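Local coordinates for CRISPR system Cmr subunit Cmr1-1 (Pyrococcus furiosus, PDB 4W8Z), which binds RNA and, together with Cmr6, caps the elongated type III-B Cmr ribonucleoprotein complex that targets invading nucleic acids in CRISPR immunity, at residues 44-49 / 67-72; 124-129 / 167-172. All coordinates share one frame; numbering follows the deposited sequence.

Contact 1 of 2, residues 44-49 / 67-72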
# COMPACT_ATOMS: atom_id res chain seq x y z
N TRP A 44 -1.74 -0.44 -10.34
CA TRP A 44 -1.49 -1.60 -9.49
C TRP A 44 -2.78 -2.05 -8.83
O TRP A 44 -3.09 -3.24 -8.80
CB TRP A 44 -0.45 -1.28 -8.42
CG TRP A 44 0.06 -2.51 -7.72
CD1 TRP A 44 1.20 -3.20 -8.01
CD2 TRP A 44 -0.55 -3.20 -6.61
NE1 TRP A 44 1.34 -4.27 -7.16
CE2 TRP A 44 0.28 -4.30 -6.29
CE3 TRP A 44 -1.71 -2.99 -5.86
CZ2 TRP A 44 -0.02 -5.19 -5.26
CZ3 TRP A 44 -2.01 -3.88 -4.85
CH2 TRP A 44 -1.17 -4.96 -4.55
N TRP A 45 -3.53 -1.10 -8.30
CA TRP A 45 -4.73 -1.41 -7.53
C TRP A 45 -5.88 -1.86 -8.41
O TRP A 45 -6.77 -2.57 -7.94
CB TRP A 45 -5.14 -0.22 -6.67
CG TRP A 45 -4.50 -0.29 -5.33
CD1 TRP A 45 -3.49 0.50 -4.86
CD2 TRP A 45 -4.79 -1.24 -4.31
NE1 TRP A 45 -3.14 0.10 -3.59
CE2 TRP A 45 -3.92 -0.96 -3.23
CE3 TRP A 45 -5.69 -2.30 -4.19
CZ2 TRP A 45 -3.94 -1.70 -2.04
CZ3 TRP A 45 -5.71 -3.03 -3.02
CH2 TRP A 45 -4.84 -2.73 -1.96
N PHE A 46 -5.87 -1.47 -9.68
CA PHE A 46 -6.87 -1.97 -10.60
C PHE A 46 -6.72 -3.47 -10.76
O PHE A 46 -7.70 -4.21 -10.83
CB PHE A 46 -6.77 -1.28 -11.96
CG PHE A 46 -7.62 -1.92 -13.02
CD1 PHE A 46 -8.97 -1.68 -13.07
CD2 PHE A 46 -7.06 -2.79 -13.94
CE1 PHE A 46 -9.76 -2.28 -14.04
CE2 PHE A 46 -7.83 -3.40 -14.90
CZ PHE A 46 -9.19 -3.14 -14.95
N ARG A 47 -5.47 -3.93 -10.83
CA ARG A 47 -5.18 -5.34 -11.02
C ARG A 47 -5.61 -6.15 -9.81
O ARG A 47 -6.05 -7.29 -9.94
CB ARG A 47 -3.70 -5.56 -11.30
CG ARG A 47 -3.16 -4.81 -12.50
CD ARG A 47 -1.84 -5.41 -12.94
NE ARG A 47 -1.96 -6.87 -13.01
CZ ARG A 47 -1.08 -7.67 -13.61
NH1 ARG A 47 -0.00 -7.16 -14.20
NH2 ARG A 47 -1.27 -8.98 -13.62
N ALA A 48 -5.47 -5.56 -8.63
CA ALA A 48 -5.84 -6.22 -7.39
C ALA A 48 -7.36 -6.34 -7.27
O ALA A 48 -7.87 -7.33 -6.74
CB ALA A 48 -5.27 -5.48 -6.20
N LEU A 49 -8.07 -5.34 -7.76
CA LEU A 49 -9.53 -5.37 -7.76
C LEU A 49 -10.05 -6.34 -8.81
O LEU A 49 -10.75 -7.31 -8.49
CB LEU A 49 -10.12 -3.98 -8.00
CG LEU A 49 -9.86 -2.90 -6.95
CD1 LEU A 49 -10.71 -1.66 -7.24
CD2 LEU A 49 -10.12 -3.42 -5.55
N GLN A 67 -6.60 -1.97 -21.78
CA GLN A 67 -7.77 -1.33 -22.38
C GLN A 67 -8.18 -0.09 -21.59
O GLN A 67 -8.75 0.85 -22.14
CB GLN A 67 -8.93 -2.32 -22.46
CG GLN A 67 -9.88 -2.05 -23.61
CD GLN A 67 -10.97 -3.10 -23.73
OE1 GLN A 67 -11.05 -4.02 -22.92
NE2 GLN A 67 -11.81 -2.97 -24.75
N VAL A 68 -7.88 -0.08 -20.29
CA VAL A 68 -8.19 1.07 -19.45
C VAL A 68 -7.01 2.04 -19.38
O VAL A 68 -7.18 3.24 -19.60
CB VAL A 68 -8.58 0.65 -18.02
CG1 VAL A 68 -8.83 1.88 -17.16
CG2 VAL A 68 -9.80 -0.26 -18.03
N PHE A 69 -5.83 1.52 -19.09
CA PHE A 69 -4.67 2.37 -18.81
C PHE A 69 -3.72 2.55 -20.00
O PHE A 69 -2.76 3.33 -19.91
CB PHE A 69 -3.89 1.81 -17.63
CG PHE A 69 -4.59 1.95 -16.31
CD1 PHE A 69 -4.46 3.12 -15.57
CD2 PHE A 69 -5.37 0.93 -15.80
CE1 PHE A 69 -5.10 3.26 -14.36
CE2 PHE A 69 -6.01 1.06 -14.59
CZ PHE A 69 -5.88 2.23 -13.86
N GLY A 70 -3.96 1.85 -21.10
CA GLY A 70 -3.11 1.96 -22.27
C GLY A 70 -1.85 1.12 -22.18
O GLY A 70 -1.47 0.65 -21.11
N SER A 71 -1.21 0.91 -23.33
CA SER A 71 0.02 0.12 -23.39
C SER A 71 0.99 0.71 -24.41
O SER A 71 0.91 1.89 -24.74
CB SER A 71 -0.29 -1.34 -23.73
OG SER A 71 -0.76 -1.47 -25.06
N THR A 72 1.91 -0.13 -24.89
CA THR A 72 2.86 0.29 -25.92
C THR A 72 2.21 0.29 -27.29
O THR A 72 2.60 1.05 -28.18
CB THR A 72 4.10 -0.62 -25.94
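Phe46 and Phe69 form an offset edge-to-face aromatic pair, with the edge of Phe69 turned toward the face of Phe46. Their centroids lie 5.7 Å apart and their planes are inclined at 64°. At the edge of the Phe69 ring, in its plane, sits Phe46 CG, while one face of the same ring carries Val68 CG1 from its own helix, 3.8 Å above the plane and offset toward the rim. The closest approach is made by Phe69 CE2, which reaches Phe46 CB at 3.6 Å. Phe46 CG is anti to the backbone N (chi1 170°), which carries the ring out toward Val68, whose CG2 meets Phe46 CZ at 4.3 Å. The contact is purely apolar and joins two consecutive helices, 38-54 and 58-69. Both belong to the connection between strands 8-16 and 79-84, the first crossover of the ferredoxin-like domain of this RAMP protein. Phe46 extends the same packing to Ile64 and Glu65 of helix 58-69 and to Ser145 of helix 136-152. Helix 58-69 ends next to the aromatic pair: Gly70 leaves helical geometry with a positive phi of 82°, and its carbonyl O accepts a hydrogen bond from Arg43 NH2 of the facing helix.

Contact 2 of 2, residues 124-129 / 167-172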
# COMPACT_ATOMS: atom_id res chain seq x y z
N GLY A 124 0.44 16.94 5.14
CA GLY A 124 -0.27 18.16 4.79
C GLY A 124 -0.05 18.53 3.34
O GLY A 124 -0.73 19.40 2.81
N SER A 125 0.92 17.90 2.69
CA SER A 125 1.16 18.11 1.27
C SER A 125 -0.09 17.72 0.49
O SER A 125 -0.68 16.68 0.76
CB SER A 125 2.35 17.30 0.78
OG SER A 125 3.56 17.72 1.40
N ARG A 126 -0.50 18.55 -0.46
CA ARG A 126 -1.72 18.26 -1.21
C ARG A 126 -1.45 18.05 -2.69
O ARG A 126 -0.53 18.63 -3.26
CB ARG A 126 -2.74 19.37 -1.01
CG ARG A 126 -3.33 19.40 0.38
CD ARG A 126 -4.51 20.33 0.47
NE ARG A 126 -5.04 20.36 1.83
CZ ARG A 126 -6.11 21.05 2.21
NH1 ARG A 126 -6.77 21.78 1.32
NH2 ARG A 126 -6.51 21.01 3.47
N PHE A 127 -2.28 17.20 -3.31
CA PHE A 127 -2.16 16.86 -4.72
C PHE A 127 -3.54 16.87 -5.37
O PHE A 127 -4.51 16.39 -4.77
CB PHE A 127 -1.50 15.49 -4.90
CG PHE A 127 -0.14 15.37 -4.26
CD1 PHE A 127 -0.03 15.10 -2.90
CD2 PHE A 127 1.02 15.52 -5.01
CE1 PHE A 127 1.21 15.00 -2.30
CE2 PHE A 127 2.26 15.41 -4.41
CZ PHE A 127 2.36 15.15 -3.06
N ARG A 128 -3.63 17.41 -6.58
CA ARG A 128 -4.86 17.34 -7.34
C ARG A 128 -4.82 16.16 -8.30
O ARG A 128 -3.86 16.00 -9.05
CB ARG A 128 -5.10 18.63 -8.12
CG ARG A 128 -6.23 18.53 -9.13
CD ARG A 128 -7.05 19.80 -9.16
NE ARG A 128 -7.26 20.32 -7.81
CZ ARG A 128 -8.09 21.31 -7.51
NH1 ARG A 128 -8.81 21.89 -8.47
NH2 ARG A 128 -8.21 21.73 -6.26
N VAL A 129 -5.86 15.34 -8.27
CA VAL A 129 -5.97 14.22 -9.19
C VAL A 129 -7.25 14.33 -10.00
O VAL A 129 -8.35 14.40 -9.44
CB VAL A 129 -5.94 12.86 -8.46
CG1 VAL A 129 -6.11 11.73 -9.45
CG2 VAL A 129 -4.64 12.70 -7.68
N LYS A 167 -5.10 10.75 2.28
CA LYS A 167 -6.53 10.89 2.54
C LYS A 167 -7.13 11.85 1.53
O LYS A 167 -6.42 12.68 0.96
CB LYS A 167 -6.78 11.36 3.98
CG LYS A 167 -6.59 12.86 4.19
CD LYS A 167 -6.62 13.18 5.67
CE LYS A 167 -7.26 14.52 5.94
NZ LYS A 167 -7.57 14.69 7.39
N ILE A 168 -8.43 11.74 1.31
CA ILE A 168 -9.14 12.66 0.42
C ILE A 168 -9.70 13.82 1.22
O ILE A 168 -10.54 13.62 2.10
CB ILE A 168 -10.28 11.95 -0.34
CG1 ILE A 168 -9.71 10.86 -1.25
CG2 ILE A 168 -11.09 12.95 -1.14
CD1 ILE A 168 -10.77 10.02 -1.92
N VAL A 169 -9.25 15.04 0.94
CA VAL A 169 -9.75 16.20 1.67
C VAL A 169 -11.01 16.76 1.02
O VAL A 169 -11.96 17.12 1.72
CB VAL A 169 -8.68 17.32 1.78
CG1 VAL A 169 -7.70 17.00 2.89
CG2 VAL A 169 -7.96 17.51 0.46
N ARG A 170 -11.04 16.82 -0.30
CA ARG A 170 -12.26 17.22 -0.99
C ARG A 170 -12.29 16.65 -2.41
O ARG A 170 -11.25 16.39 -3.00
CB ARG A 170 -12.41 18.74 -1.03
CG ARG A 170 -11.47 19.44 -1.99
CD ARG A 170 -11.69 20.94 -1.94
NE ARG A 170 -11.50 21.46 -0.60
CZ ARG A 170 -10.33 21.90 -0.14
NH1 ARG A 170 -9.27 21.90 -0.93
NH2 ARG A 170 -10.24 22.36 1.10
N ALA A 171 -13.50 16.48 -2.93
CA ALA A 171 -13.68 15.86 -4.23
C ALA A 171 -15.02 16.24 -4.85
O ALA A 171 -15.91 16.75 -4.17
CB ALA A 171 -13.58 14.35 -4.10
N SER A 172 -15.13 16.00 -6.15
CA SER A 172 -16.41 16.04 -6.85
C SER A 172 -16.51 14.77 -7.67
O SER A 172 -15.95 14.68 -8.77
CB SER A 172 -16.52 17.28 -7.74
OG SER A 172 -17.71 17.25 -8.51
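Arg126 reaches toward Val169 and Arg170 across the width of an intervening strand, with 8.8 Å between the CA atoms of Arg126 and Val169. From CB the chain leaves with CG anti to the carbonyl carbon (chi1 -70°) and stays extended to NE, where Glu15 OE1 of strand 8-16 forms a salt bridge. Beyond NE the guanidinium has Val169 over one face, and Arg126 NH2 lies 4.2 Å from Val169 CG1. The intervening strand is 8-16, antiparallel to both neighbours in the four-stranded sheet. The order 79-84, 126-133, 8-16, 166-172 is that of a ferredoxin-like fold, in which strands 126-133 and 166-172 run parallel on either side of 8-16. At the tip, Arg126 NH1 approaches Arg170 NH1 to 3.4 Å; both are donors, so the pair is not hydrogen-bonded. That approach is at the edge of the Arg170 guanidinium, near its plane, and the two guanidinium planes are 59° apart. A bend at chi3 (59°) swings the end of Arg170 toward Arg126, and the two side chains cross at about a right angle. Glu13 OE2 makes long, weak ion pairs with NH1 of both arginines, which would partly offset their like charges.

Contacts 1 and 2 follow one another along the chain, with centres 22 Å apart and nearest atoms about 10 Å apart, so they do not touch. They sample two layers of one ferredoxin-like domain: 44-49 / 67-72 lies in the helical layer, whereas 124-129 / 167-172 spans three strands of the sheet. Helix 136-152, itself in the helical layer, packs against both: Trp45 lies on its Ala148, Leu149 and Leu152, while Val129 touches Leu146 and Ile168 touches Val150. The character differs accordingly: contact 1 is buried and apolar, contact 2 is at the surface and charged. This is the apo form, so neither contact can be tied directly to bound RNA.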